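PDB 3DD7: death on curing protein from Enterobacteria phage P1, which is the toxin of the prophage P1 Phd-Doc pair, a Fic/Doc-family protein that probably blocks translation by the host ribosome until bound by its antitoxin Phd. Local coordinates for residues 12-17 against 70-75; 1-5 against 54-58; 35-40 against 57-62; 49-53 against 83-89; 22-28 against 66-70. The protein carries 2 engineered substitutions. One frame throughout, in Å; residues are numbered along the deposited sequence.

Contact 1 (12-17 against 70-75); sequences LHDANI and DANKRT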
# COMPACT_ATOMS: atom_id res chain seq x y z
N LEU A 12 2.88 6.16 -8.00
CA LEU A 12 1.53 5.90 -7.50
C LEU A 12 1.15 6.98 -6.48
O LEU A 12 0.07 7.55 -6.55
CB LEU A 12 1.44 4.51 -6.87
CG LEU A 12 0.08 4.03 -6.37
CD1 LEU A 12 0.12 2.51 -6.22
CD2 LEU A 12 -0.33 4.68 -5.02
N HIS A 13 2.04 7.25 -5.53
CA HIS A 13 1.86 8.39 -4.62
C HIS A 13 1.58 9.70 -5.35
O HIS A 13 0.64 10.42 -5.01
CB HIS A 13 3.08 8.55 -3.71
CG HIS A 13 3.12 9.85 -2.97
ND1 HIS A 13 3.72 10.98 -3.48
CD2 HIS A 13 2.67 10.19 -1.74
CE1 HIS A 13 3.63 11.96 -2.61
NE2 HIS A 13 2.99 11.51 -1.54
N ASP A 14 2.41 10.02 -6.34
CA ASP A 14 2.34 11.34 -6.97
C ASP A 14 1.01 11.46 -7.74
O ASP A 14 0.36 12.50 -7.72
CB ASP A 14 3.53 11.54 -7.89
CG ASP A 14 4.84 11.72 -7.14
OD1 ASP A 14 4.82 11.88 -5.89
OD2 ASP A 14 5.88 11.71 -7.84
N ALA A 15 0.59 10.36 -8.37
CA ALA A 15 -0.71 10.36 -9.08
C ALA A 15 -1.88 10.52 -8.11
O ALA A 15 -2.89 11.17 -8.43
CB ALA A 15 -0.86 9.09 -9.89
N ASN A 16 -1.73 9.93 -6.93
CA ASN A 16 -2.74 10.01 -5.89
C ASN A 16 -2.84 11.45 -5.35
O ASN A 16 -3.95 11.99 -5.15
CB ASN A 16 -2.40 9.05 -4.77
CG ASN A 16 -3.54 8.88 -3.82
OD1 ASN A 16 -3.75 9.70 -2.96
ND2 ASN A 16 -4.30 7.82 -4.00
N ILE A 17 -1.69 12.07 -5.16
CA ILE A 17 -1.64 13.46 -4.68
C ILE A 17 -2.36 14.37 -5.69
O ILE A 17 -3.15 15.24 -5.30
CB ILE A 17 -0.17 13.95 -4.45
CG1 ILE A 17 0.40 13.31 -3.16
CG2 ILE A 17 -0.05 15.50 -4.45
CD1 ILE A 17 -0.21 13.79 -1.87
N ASP A 70 3.15 13.54 2.59
CA ASP A 70 1.71 13.36 2.72
C ASP A 70 1.27 12.14 1.92
O ASP A 70 2.02 11.65 1.07
CB ASP A 70 0.99 14.63 2.23
CG ASP A 70 -0.42 14.78 2.78
OD1 ASP A 70 -0.86 13.91 3.54
OD2 ASP A 70 -1.08 15.80 2.44
N ALA A 71 0.06 11.68 2.21
CA ALA A 71 -0.59 10.57 1.53
C ALA A 71 0.18 9.26 1.68
O ALA A 71 0.16 8.40 0.80
CB ALA A 71 -0.84 10.91 0.05
N ASN A 72 0.88 9.10 2.81
CA ASN A 72 1.52 7.82 3.11
C ASN A 72 0.50 6.71 3.29
O ASN A 72 0.71 5.59 2.80
CB ASN A 72 2.40 7.94 4.35
CG ASN A 72 3.58 8.82 4.12
OD1 ASN A 72 4.48 8.49 3.37
ND2 ASN A 72 3.61 9.96 4.82
N LYS A 73 -0.57 7.00 4.01
CA LYS A 73 -1.59 5.96 4.23
C LYS A 73 -2.29 5.60 2.92
O LYS A 73 -2.47 4.41 2.61
CB LYS A 73 -2.60 6.36 5.30
CG LYS A 73 -1.98 6.48 6.71
CD LYS A 73 -3.01 6.93 7.73
CE LYS A 73 -3.50 8.37 7.51
NZ LYS A 73 -2.51 9.33 8.05
N ARG A 74 -2.66 6.61 2.13
CA ARG A 74 -3.27 6.33 0.82
C ARG A 74 -2.34 5.49 -0.04
O ARG A 74 -2.79 4.51 -0.67
CB ARG A 74 -3.66 7.62 0.11
CG ARG A 74 -5.01 8.15 0.56
CD ARG A 74 -5.27 9.49 -0.15
NE ARG A 74 -4.64 10.62 0.54
CZ ARG A 74 -4.27 11.76 -0.04
NH1 ARG A 74 -4.35 11.91 -1.36
NH2 ARG A 74 -3.78 12.75 0.69
N THR A 75 -1.06 5.83 -0.04
CA THR A 75 -0.11 5.14 -0.91
C THR A 75 0.06 3.72 -0.39
O THR A 75 0.13 2.79 -1.18
CB THR A 75 1.22 5.91 -1.00
OG1 THR A 75 0.95 7.24 -1.51
CG2 THR A 75 2.23 5.17 -1.90
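His13 and Asn16 of helix 6-20 each grip a polar group at the start of helix 72-86, where the chain DANKR closes the Fic family signature. His13 NE2 donates to Asp70 O over 2.8 Å; the oxygen lies near the imidazole plane, yet the bond is bent, 135° at the hydrogen. Arg74 NH1 donates to Asn16 OD1, also 2.8 Å, nearly in line with the amide C=O but bent at the hydrogen, with the oxygen tilted from the guanidinium plane; the amide and guanidinium planes are turned 48° apart. The arginine chain folds back at chi3 (-84°), which brings the centre of its guanidinium under Ala71 CB. That methyl also meets Ile17 CD1 at 3.5 Å, while Thr75 OG1 sits at the edge of the imidazole, 3.3 Å from His13 CB.

A second shell fixes these groups. His13 ND1 donates to Asp14 OD1 at 2.8 Å, so both ring nitrogens are engaged and the ring cannot easily rotate; Ile17 CG1 lies over one of its faces, toward the rim, and Phe68 stacks on the ring. Ala71, the N-cap residue, offers its O to Thr75 N and to Thr75 OG1, the latter at 2.7 Å, from opposite faces of the carbonyl. Arg74 NH1 has a further acceptor in Gly21 O, and Asn16 ND2 bonds a polar side chain of the bound Phd peptide.

Helix 6-20 thus lies against the first turn of helix 72-86: Leu12 continues the packing onto Asn78 and Leu82, Thr75 rests on Leu9, and Lys73 faces helix 97-105.

Contact 2 (1-5 against 54-58); sequences MRHIS and VSATY
Tyr58, on helix 51-65, meets His3 and Ile4 in the irregular leader that precedes helix 6-20 of this all-alpha Fic/Doc fold.

Hydrogen bonds converge on the phenol oxygen. Tyr58 OH lies 2.7 Å from His3 ND1, a pair in which either atom may be the donor, and near the plane of the imidazole. The same oxygen accepts from Ile4 N at 3.1 Å, a nearly straight bond of 165°, so a backbone N-H and a side chain of consecutive residues hold one buried hydroxyl.

Ring contact follows from the first of these bonds. The imidazole and phenol rings meet rim to rim, their centroids 6.0 Å apart and their planes at 42°, with neither lying over the face of the other.

Apolar contacts fill in around the pair. Ile4 CB touches Tyr58 CE1 at 3.9 Å, and Ile4 CD1 lies over one face of the phenol ring. Further toward the start of helix 51-65, His3 CE1 comes within 4.0 Å of Val54 CG1. Around this core, Phe83 packs on Met1, Val54 and Tyr58, and His3 also touches Val43 of helix 31-45. Ser5 is the N-cap of helix 6-20, its OG bonded to Glu8 N, which ties the far end of the leader to that helix.

Met1 reaches Val54 tip to tip: its CG is wedged between the backbone N and the carbonyl carbon (chi1 57°), and its SD ends 3.8 Å from Val54 CG2.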
# COMPACT_ATOMS: atom_id res chain seq x y z
N MET A 1 6.64 -13.86 -7.93
CA MET A 1 5.43 -12.98 -7.86
C MET A 1 5.79 -11.58 -8.32
O MET A 1 6.96 -11.21 -8.34
CB MET A 1 4.81 -12.97 -6.45
CG MET A 1 5.75 -12.54 -5.34
SD MET A 1 4.99 -12.39 -3.69
CE MET A 1 4.49 -14.09 -3.36
N ARG A 2 4.78 -10.81 -8.69
CA ARG A 2 5.00 -9.47 -9.23
C ARG A 2 5.03 -8.43 -8.12
O ARG A 2 4.05 -8.24 -7.40
CB ARG A 2 3.94 -9.13 -10.27
CG ARG A 2 4.10 -9.92 -11.57
CD ARG A 2 2.77 -10.43 -12.08
N HIS A 3 6.17 -7.76 -7.99
CA HIS A 3 6.37 -6.80 -6.93
C HIS A 3 6.21 -5.35 -7.40
O HIS A 3 6.03 -5.09 -8.59
CB HIS A 3 7.75 -7.00 -6.31
CG HIS A 3 7.82 -8.20 -5.42
ND1 HIS A 3 7.41 -8.17 -4.10
CD2 HIS A 3 8.24 -9.46 -5.66
CE1 HIS A 3 7.58 -9.36 -3.57
NE2 HIS A 3 8.09 -10.16 -4.49
N ILE A 4 6.21 -4.44 -6.43
CA ILE A 4 6.09 -3.01 -6.71
C ILE A 4 7.45 -2.39 -6.48
O ILE A 4 8.01 -2.53 -5.39
CB ILE A 4 5.08 -2.32 -5.76
CG1 ILE A 4 3.69 -2.95 -5.90
CG2 ILE A 4 5.05 -0.80 -6.01
CD1 ILE A 4 2.68 -2.42 -4.94
N SER A 5 7.97 -1.71 -7.49
CA SER A 5 9.26 -1.08 -7.40
C SER A 5 9.16 0.25 -6.63
O SER A 5 8.08 0.83 -6.51
CB SER A 5 9.82 -0.82 -8.80
OG SER A 5 9.16 0.28 -9.41
N VAL A 54 2.29 -10.86 1.91
CA VAL A 54 3.11 -9.92 1.13
C VAL A 54 2.40 -8.57 0.97
O VAL A 54 3.00 -7.54 1.26
CB VAL A 54 3.56 -10.50 -0.22
CG1 VAL A 54 4.55 -9.56 -0.91
CG2 VAL A 54 4.24 -11.88 -0.00
N SER A 55 1.13 -8.58 0.55
CA SER A 55 0.36 -7.33 0.45
C SER A 55 0.38 -6.57 1.77
O SER A 55 0.58 -5.35 1.79
CB SER A 55 -1.09 -7.61 0.03
OG SER A 55 -1.83 -6.40 -0.04
N ALA A 56 0.17 -7.29 2.86
CA ALA A 56 0.20 -6.67 4.19
C ALA A 56 1.56 -6.03 4.51
O ALA A 56 1.61 -4.98 5.16
CB ALA A 56 -0.16 -7.69 5.26
N THR A 57 2.65 -6.67 4.08
CA THR A 57 4.01 -6.19 4.35
C THR A 57 4.21 -4.86 3.61
O THR A 57 4.71 -3.88 4.20
CB THR A 57 5.09 -7.24 3.96
OG1 THR A 57 4.76 -8.50 4.54
CG2 THR A 57 6.46 -6.84 4.47
N TYR A 58 3.78 -4.79 2.35
CA TYR A 58 3.78 -3.51 1.63
C TYR A 58 2.94 -2.46 2.36
O TYR A 58 3.37 -1.32 2.52
CB TYR A 58 3.24 -3.63 0.21
CG TYR A 58 4.25 -4.13 -0.80
CD1 TYR A 58 5.19 -3.27 -1.38
CD2 TYR A 58 4.24 -5.46 -1.19
CE1 TYR A 58 6.11 -3.74 -2.31
CE2 TYR A 58 5.14 -5.95 -2.14
CZ TYR A 58 6.08 -5.08 -2.69
OH TYR A 58 6.98 -5.56 -3.63

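Contact 3 (35-40 against 57-62); sequences IIGRVQ and TYLVAT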
# COMPACT_ATOMS: atom_id res chain seq x y z
N ILE A 35 13.01 1.17 2.04
CA ILE A 35 11.88 0.46 2.60
C ILE A 35 11.38 -0.66 1.70
O ILE A 35 11.22 -1.80 2.15
CB ILE A 35 10.74 1.43 3.00
CG1 ILE A 35 11.21 2.24 4.21
CG2 ILE A 35 9.44 0.64 3.27
CD1 ILE A 35 10.28 3.34 4.64
N ILE A 36 11.17 -0.34 0.42
CA ILE A 36 10.64 -1.33 -0.51
C ILE A 36 11.67 -2.44 -0.80
O ILE A 36 11.29 -3.61 -0.92
CB ILE A 36 10.07 -0.67 -1.79
CG1 ILE A 36 9.06 0.43 -1.42
CG2 ILE A 36 9.43 -1.72 -2.71
CD1 ILE A 36 7.99 0.02 -0.42
N GLY A 37 12.94 -2.06 -0.90
CA GLY A 37 14.02 -3.05 -1.00
C GLY A 37 13.99 -4.01 0.18
O GLY A 37 14.09 -5.23 -0.00
N ARG A 38 13.81 -3.47 1.38
CA ARG A 38 13.66 -4.28 2.61
C ARG A 38 12.49 -5.27 2.51
O ARG A 38 12.62 -6.44 2.92
CB ARG A 38 13.49 -3.37 3.84
CG ARG A 38 14.79 -2.77 4.38
N VAL A 39 11.36 -4.82 1.97
CA VAL A 39 10.17 -5.65 1.85
C VAL A 39 10.46 -6.84 0.94
O VAL A 39 10.16 -7.98 1.27
CB VAL A 39 8.94 -4.84 1.29
CG1 VAL A 39 7.77 -5.78 0.88
CG2 VAL A 39 8.48 -3.82 2.31
N GLN A 40 11.07 -6.55 -0.19
CA GLN A 40 11.30 -7.57 -1.19
C GLN A 40 12.34 -8.56 -0.71
O GLN A 40 12.20 -9.77 -0.90
CB GLN A 40 11.69 -6.93 -2.50
CG GLN A 40 10.51 -6.18 -3.12
CD GLN A 40 10.90 -5.29 -4.26
OE1 GLN A 40 12.05 -5.23 -4.65
NE2 GLN A 40 9.92 -4.58 -4.82
N THR A 57 2.65 -6.67 4.08
CA THR A 57 4.01 -6.19 4.35
C THR A 57 4.21 -4.86 3.61
O THR A 57 4.71 -3.88 4.20
CB THR A 57 5.09 -7.24 3.96
OG1 THR A 57 4.76 -8.50 4.54
CG2 THR A 57 6.46 -6.84 4.47
N TYR A 58 3.78 -4.79 2.35
CA TYR A 58 3.78 -3.51 1.63
C TYR A 58 2.94 -2.46 2.36
O TYR A 58 3.37 -1.32 2.52
CB TYR A 58 3.24 -3.63 0.21
CG TYR A 58 4.25 -4.13 -0.80
CD1 TYR A 58 5.19 -3.27 -1.38
CD2 TYR A 58 4.24 -5.46 -1.19
CE1 TYR A 58 6.11 -3.74 -2.31
CE2 TYR A 58 5.14 -5.95 -2.14
CZ TYR A 58 6.08 -5.08 -2.69
OH TYR A 58 6.98 -5.56 -3.63
N LEU A 59 1.73 -2.84 2.76
CA LEU A 59 0.85 -1.90 3.42
C LEU A 59 1.49 -1.35 4.70
O LEU A 59 1.61 -0.13 4.86
CB LEU A 59 -0.51 -2.54 3.71
CG LEU A 59 -1.65 -1.57 4.08
CD1 LEU A 59 -3.05 -2.17 3.78
CD2 LEU A 59 -1.55 -1.12 5.55
N VAL A 60 1.92 -2.24 5.60
CA VAL A 60 2.50 -1.79 6.87
C VAL A 60 3.79 -1.00 6.64
O VAL A 60 4.01 0.06 7.25
CB VAL A 60 2.72 -2.96 7.86
CG1 VAL A 60 3.39 -2.47 9.17
CG2 VAL A 60 1.40 -3.65 8.20
N ALA A 61 4.65 -1.49 5.74
CA ALA A 61 5.96 -0.84 5.53
C ALA A 61 5.82 0.61 5.06
O ALA A 61 6.53 1.50 5.54
CB ALA A 61 6.83 -1.66 4.57
N THR A 62 4.89 0.85 4.15
CA THR A 62 4.66 2.20 3.64
C THR A 62 3.88 3.05 4.65
O THR A 62 4.22 4.22 4.88
CB THR A 62 3.99 2.16 2.26
OG1 THR A 62 4.90 1.53 1.35
CG2 THR A 62 3.68 3.55 1.74
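Val39 CG1 stands over the centre of the Tyr58 ring, on the face away from Ile4, 3.9 Å from its centroid and 6° off the normal, a CH-pi contact at the middle of the packing between helices 31-45 and 51-65. The valine's first torsion (168°) puts CG1 on the ring and leaves its other methyl, CG2, to touch Ala61 CB at 3.5 Å. That alanine methyl also takes Ile35 CG2, at 3.7 Å, from one turn earlier on helix 31-45. Thr57 CG2 lies 4.0 Å from Val39 CG1, and Ile36 CG2, in one of the two conformers of that residue, approaches the ring edge at Tyr58 CE1.

Around this core the two helices run nearly antiparallel, their segment axes 10.0 Å apart at 150°. At the polar edge Gln40 NE2 reaches Tyr58 OH at 3.3 Å, a weak hydrogen bond; the phenol's stronger partners are His3 and Ile4. Thr57 OG1 turns to Glu53 O in its own helix, and Thr62 OG1 makes a weak bond back to Tyr58 O.

The chemistry is therefore chiefly that of methyl groups against a ring and a small alanine: apolar packing joins these two segments, and their one hydrogen bond is weak and belongs to a hydroxyl already secured elsewhere.

Contact 4 (49-53 against 83-89); sequences TDLFE and FLRRNGV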
# COMPACT_ATOMS: atom_id res chain seq x y z
N THR A 49 5.21 -16.81 0.44
CA THR A 49 4.52 -17.06 -0.82
C THR A 49 3.05 -16.65 -0.73
O THR A 49 2.34 -16.60 -1.74
CB THR A 49 4.62 -18.55 -1.25
OG1 THR A 49 4.10 -19.39 -0.21
CG2 THR A 49 6.07 -18.93 -1.53
N ASP A 50 2.59 -16.38 0.48
CA ASP A 50 1.21 -15.99 0.69
C ASP A 50 0.99 -14.55 0.25
O ASP A 50 1.57 -13.63 0.84
CB ASP A 50 0.84 -16.16 2.16
CG ASP A 50 -0.63 -15.95 2.40
OD1 ASP A 50 -1.10 -14.82 2.23
OD2 ASP A 50 -1.33 -16.92 2.76
N LEU A 51 0.14 -14.36 -0.76
CA LEU A 51 -0.06 -13.04 -1.36
C LEU A 51 -0.58 -12.04 -0.34
O LEU A 51 -0.20 -10.88 -0.37
CB LEU A 51 -1.02 -13.12 -2.55
CG LEU A 51 -0.42 -13.77 -3.80
CD1 LEU A 51 -1.48 -13.75 -4.89
CD2 LEU A 51 0.86 -13.04 -4.26
N PHE A 52 -1.41 -12.51 0.59
CA PHE A 52 -1.98 -11.59 1.58
C PHE A 52 -0.96 -11.13 2.61
O PHE A 52 -1.01 -9.96 3.04
CB PHE A 52 -3.23 -12.18 2.20
CG PHE A 52 -4.31 -12.38 1.19
CD1 PHE A 52 -4.98 -11.27 0.65
CD2 PHE A 52 -4.59 -13.64 0.68
CE1 PHE A 52 -5.95 -11.44 -0.33
CE2 PHE A 52 -5.57 -13.81 -0.30
CZ PHE A 52 -6.25 -12.71 -0.80
N GLU A 53 -0.04 -12.02 2.99
CA GLU A 53 1.07 -11.63 3.87
C GLU A 53 1.96 -10.60 3.18
O GLU A 53 2.33 -9.60 3.77
CB GLU A 53 1.92 -12.81 4.36
CG GLU A 53 2.18 -12.70 5.89
CD GLU A 53 3.64 -12.76 6.36
OE1 GLU A 53 4.08 -11.79 7.02
OE2 GLU A 53 4.34 -13.78 6.14
N PHE A 83 -0.67 -4.45 -5.63
CA PHE A 83 0.07 -5.68 -5.51
C PHE A 83 -0.86 -6.90 -5.67
O PHE A 83 -0.60 -7.79 -6.49
CB PHE A 83 0.85 -5.75 -4.20
CG PHE A 83 1.43 -7.10 -3.95
CD1 PHE A 83 2.65 -7.46 -4.55
CD2 PHE A 83 0.74 -8.04 -3.20
CE1 PHE A 83 3.17 -8.70 -4.36
CE2 PHE A 83 1.26 -9.32 -3.03
CZ PHE A 83 2.49 -9.64 -3.61
N LEU A 84 -1.95 -6.93 -4.90
CA LEU A 84 -2.90 -8.05 -5.02
C LEU A 84 -3.46 -8.17 -6.44
O LEU A 84 -3.49 -9.27 -6.99
CB LEU A 84 -4.04 -7.94 -3.99
CG LEU A 84 -3.70 -8.16 -2.52
CD1 LEU A 84 -4.96 -7.84 -1.70
CD2 LEU A 84 -3.12 -9.56 -2.19
N ARG A 85 -3.91 -7.06 -7.02
CA ARG A 85 -4.44 -7.03 -8.38
C ARG A 85 -3.46 -7.56 -9.44
O ARG A 85 -3.85 -8.34 -10.34
CB ARG A 85 -4.96 -5.63 -8.73
CG ARG A 85 -5.70 -5.57 -10.07
CD ARG A 85 -6.07 -4.15 -10.39
NE ARG A 85 -4.94 -3.44 -10.98
CZ ARG A 85 -4.98 -2.18 -11.43
NH1 ARG A 85 -6.09 -1.45 -11.36
NH2 ARG A 85 -3.89 -1.66 -11.97
N ARG A 86 -2.19 -7.17 -9.35
CA ARG A 86 -1.20 -7.64 -10.32
C ARG A 86 -0.98 -9.14 -10.22
O ARG A 86 -0.60 -9.79 -11.19
CB ARG A 86 0.14 -7.00 -10.07
CG ARG A 86 0.14 -5.53 -10.14
CD ARG A 86 1.50 -5.16 -10.57
NE ARG A 86 1.42 -3.89 -11.25
CZ ARG A 86 2.43 -3.06 -11.36
NH1 ARG A 86 3.61 -3.39 -10.85
NH2 ARG A 86 2.25 -1.91 -11.99
N ASN A 87 -1.18 -9.66 -9.01
CA ASN A 87 -0.98 -11.09 -8.78
C ASN A 87 -2.25 -11.91 -8.92
O ASN A 87 -2.33 -13.05 -8.46
CB ASN A 87 -0.26 -11.31 -7.45
CG ASN A 87 1.20 -10.90 -7.53
OD1 ASN A 87 2.02 -11.63 -8.09
ND2 ASN A 87 1.52 -9.70 -7.02
N GLY A 88 -3.25 -11.32 -9.57
CA GLY A 88 -4.46 -12.03 -9.97
C GLY A 88 -5.54 -12.09 -8.91
O GLY A 88 -6.50 -12.83 -9.05
N VAL A 89 -5.39 -11.31 -7.84
CA VAL A 89 -6.45 -11.20 -6.83
C VAL A 89 -7.35 -10.00 -7.15
O VAL A 89 -6.87 -8.86 -7.15
CB VAL A 89 -5.89 -11.09 -5.39
CG1 VAL A 89 -7.03 -10.87 -4.37
CG2 VAL A 89 -5.04 -12.31 -5.04
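Leu51 O lies at the edge of the Phe83 ring, near its plane and 3.4 Å from CE2, while Asn87 ND2 stands 3.3 Å above one face, toward the rim. The other flat group, the Phe52 ring, meets its neighbours at an oblique tilt: Phe52 CD1 touches Leu84 CD2 at 3.8 Å, and further along the ring Phe52 CZ comes to 4.1 Å from Val89 CG1.

Two helix ends are brought together here, the capped start of helix 51-65 and the Schellman motif that finishes helix 72-86. Leu51 is the plug between them. Its CG lies opposite the carbonyl carbon (chi1 -73°), and from there the two methyls spread over the turn: CD1 rests 3.7 Å from Asn87 CB and also meets Val89 CG2, whereas CD2 faces Phe83 CZ. No hydrogen bond joins the two segments, so the contact depends on apolar packing.

Each end is organised by its own bonds. Asp50 is the N-cap of helix 51-65: its OD1 accepts from Glu53 N at 3.1 Å and weakly from Phe52 N, and a salt bridge to Arg119 connects it with helix 111-122. In the Schellman motif Gly88, at positive phi, lets Val89 N return to Leu84 O over 2.9 Å and Gly88 N to Arg85 O, which folds Val89 back against Leu51 and Phe52. Met1 of the N-terminal leader also touches Leu51 and Asn87.

Asn87 ND2 donates to Phe83 O at 2.9 Å, and Asn87 N reaches the same oxygen from the opposite face of its carbonyl.

Contact 5 (22-28 against 66-70); sequences GLPGMSD and YIFND. Engineered in segment 66-70: Tyr66 (natural residue His).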
# COMPACT_ATOMS: atom_id res chain seq x y z
N GLY A 22 -3.15 16.91 -1.45
CA GLY A 22 -2.15 16.68 -0.39
C GLY A 22 -0.83 17.36 -0.70
O GLY A 22 -0.60 17.82 -1.83
N LEU A 23 0.06 17.40 0.28
CA LEU A 23 1.39 17.98 0.10
C LEU A 23 2.28 17.09 -0.77
O LEU A 23 2.31 15.87 -0.58
CB LEU A 23 2.07 18.21 1.44
CG LEU A 23 1.35 19.09 2.46
CD1 LEU A 23 2.20 19.08 3.72
CD2 LEU A 23 1.11 20.51 1.96
N PRO A 24 2.99 17.70 -1.73
CA PRO A 24 3.83 16.90 -2.62
C PRO A 24 5.15 16.50 -1.96
O PRO A 24 5.55 17.09 -0.95
CB PRO A 24 4.11 17.86 -3.78
CG PRO A 24 4.12 19.24 -3.12
CD PRO A 24 3.01 19.14 -2.09
N GLY A 25 5.80 15.49 -2.54
CA GLY A 25 7.22 15.28 -2.32
C GLY A 25 7.59 14.21 -1.32
O GLY A 25 6.76 13.77 -0.52
N MET A 26 8.87 13.84 -1.33
CA MET A 26 9.38 12.81 -0.43
C MET A 26 10.06 13.41 0.80
O MET A 26 10.71 14.45 0.72
CB MET A 26 10.31 11.85 -1.19
CG MET A 26 9.56 10.99 -2.22
SD MET A 26 10.55 9.85 -3.20
CE MET A 26 11.68 10.97 -4.03
N SER A 27 9.89 12.75 1.95
CA SER A 27 10.47 13.19 3.22
C SER A 27 11.98 13.19 3.19
O SER A 27 12.63 14.05 3.78
CB SER A 27 10.04 12.26 4.37
OG SER A 27 8.64 12.34 4.60
N ASP A 28 12.54 12.21 2.50
CA ASP A 28 13.96 11.96 2.49
C ASP A 28 14.22 11.17 1.22
O ASP A 28 13.61 10.11 1.03
CB ASP A 28 14.34 11.14 3.73
CG ASP A 28 15.85 11.00 3.91
OD1 ASP A 28 16.61 11.91 3.53
OD2 ASP A 28 16.27 9.97 4.48
N TYR A 66 6.90 6.70 6.44
CA TYR A 66 7.03 8.16 6.24
C TYR A 66 7.97 8.48 5.09
O TYR A 66 8.88 9.31 5.20
CB TYR A 66 7.44 8.88 7.54
CG TYR A 66 6.43 8.70 8.65
CD1 TYR A 66 6.51 7.60 9.51
CD2 TYR A 66 5.39 9.61 8.83
CE1 TYR A 66 5.58 7.41 10.52
CE2 TYR A 66 4.44 9.43 9.85
CZ TYR A 66 4.55 8.33 10.69
OH TYR A 66 3.63 8.12 11.71
N ILE A 67 7.76 7.78 3.99
CA ILE A 67 8.51 8.04 2.76
C ILE A 67 8.14 9.41 2.19
O ILE A 67 8.99 10.10 1.59
CB ILE A 67 8.21 6.93 1.73
CG1 ILE A 67 8.66 5.57 2.27
CG2 ILE A 67 8.81 7.24 0.36
CD1 ILE A 67 8.05 4.42 1.53
N PHE A 68 6.89 9.81 2.40
CA PHE A 68 6.33 11.02 1.77
C PHE A 68 5.91 12.06 2.80
O PHE A 68 5.67 11.75 3.97
CB PHE A 68 5.12 10.63 0.90
CG PHE A 68 5.43 9.58 -0.12
CD1 PHE A 68 6.07 9.92 -1.30
CD2 PHE A 68 5.09 8.23 0.10
CE1 PHE A 68 6.37 8.97 -2.28
CE2 PHE A 68 5.40 7.26 -0.87
CZ PHE A 68 6.05 7.61 -2.03
N ASN A 69 5.83 13.31 2.36
CA ASN A 69 5.32 14.39 3.19
C ASN A 69 3.85 14.20 3.50
O ASN A 69 3.36 14.66 4.53
CB ASN A 69 5.51 15.72 2.48
CG ASN A 69 6.98 16.10 2.31
OD1 ASN A 69 7.39 16.55 1.24
ND2 ASN A 69 7.76 15.95 3.36
N ASP A 70 3.15 13.54 2.59
CA ASP A 70 1.71 13.36 2.72
C ASP A 70 1.27 12.14 1.92
O ASP A 70 2.02 11.65 1.07
CB ASP A 70 0.99 14.63 2.23
CG ASP A 70 -0.42 14.78 2.78
OD1 ASP A 70 -0.86 13.91 3.54
OD2 ASP A 70 -1.08 15.80 2.44
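Asp70 turns its CG opposite its own backbone N (chi1 -158°), which carries OD2 to Leu23 N, 2.9 Å away; the N-H approaches the anti lone pair. Met26 and Phe68 both set CG anti to their carbonyl carbon and lie side by side, pointing the same way. In the conformer described, one of two, Met26 CG lies 3.8 Å from Phe68 CD1 and the sulfur makes an oblique Met-aromatic contact with that ring.

Between these ends the two loops form a single antiparallel bridge. Met26 and Phe68 are its non-hydrogen-bonded pair, flanked by Asn69 N to Gly25 O at 3.1 Å, almost straight at 175°, and by Ser27 N to Ile67 O at 2.8 Å, where the donor stands above the carbonyl plane. Ser27 OG lies 3.1 Å from the O of Tyr66, an engineered residue in place of histidine. Gly22, without a side chain, brings its CA to 3.2 Å from Asp70 OD2. Ile67 is buried against helices 6-20 and 31-45.

Two main-chain bonds and the Asp70 carboxylate thus hold the signature loop 66-70 against the irregular loop 22-28 at the surface, so their register rests mostly on backbone groups.

From the N terminus, residues 1-5 open contact 2, which returns to the chain at 54-58 on helix 51-65 and crosses contacts 1 and 5. Helix 6-20 starts contact 1, the loop of which closes at 70-75 and contains contact 5, between the loops 22-28 and 66-70; contact 5 in turn encloses contact 3, the pairing of helices 31-45 and 51-65. Contacts 2 and 3 end on overlapping parts of helix 51-65, sharing Tyr58. Contact 4 starts at 49-53 and crosses all the others, finishing at 83-89. Contacts 1 and 5, joined through Asp70, gather the Fic signature on one side of the chain's centre; contacts 2 and 4 secure the leader and helix ends on the opposite side.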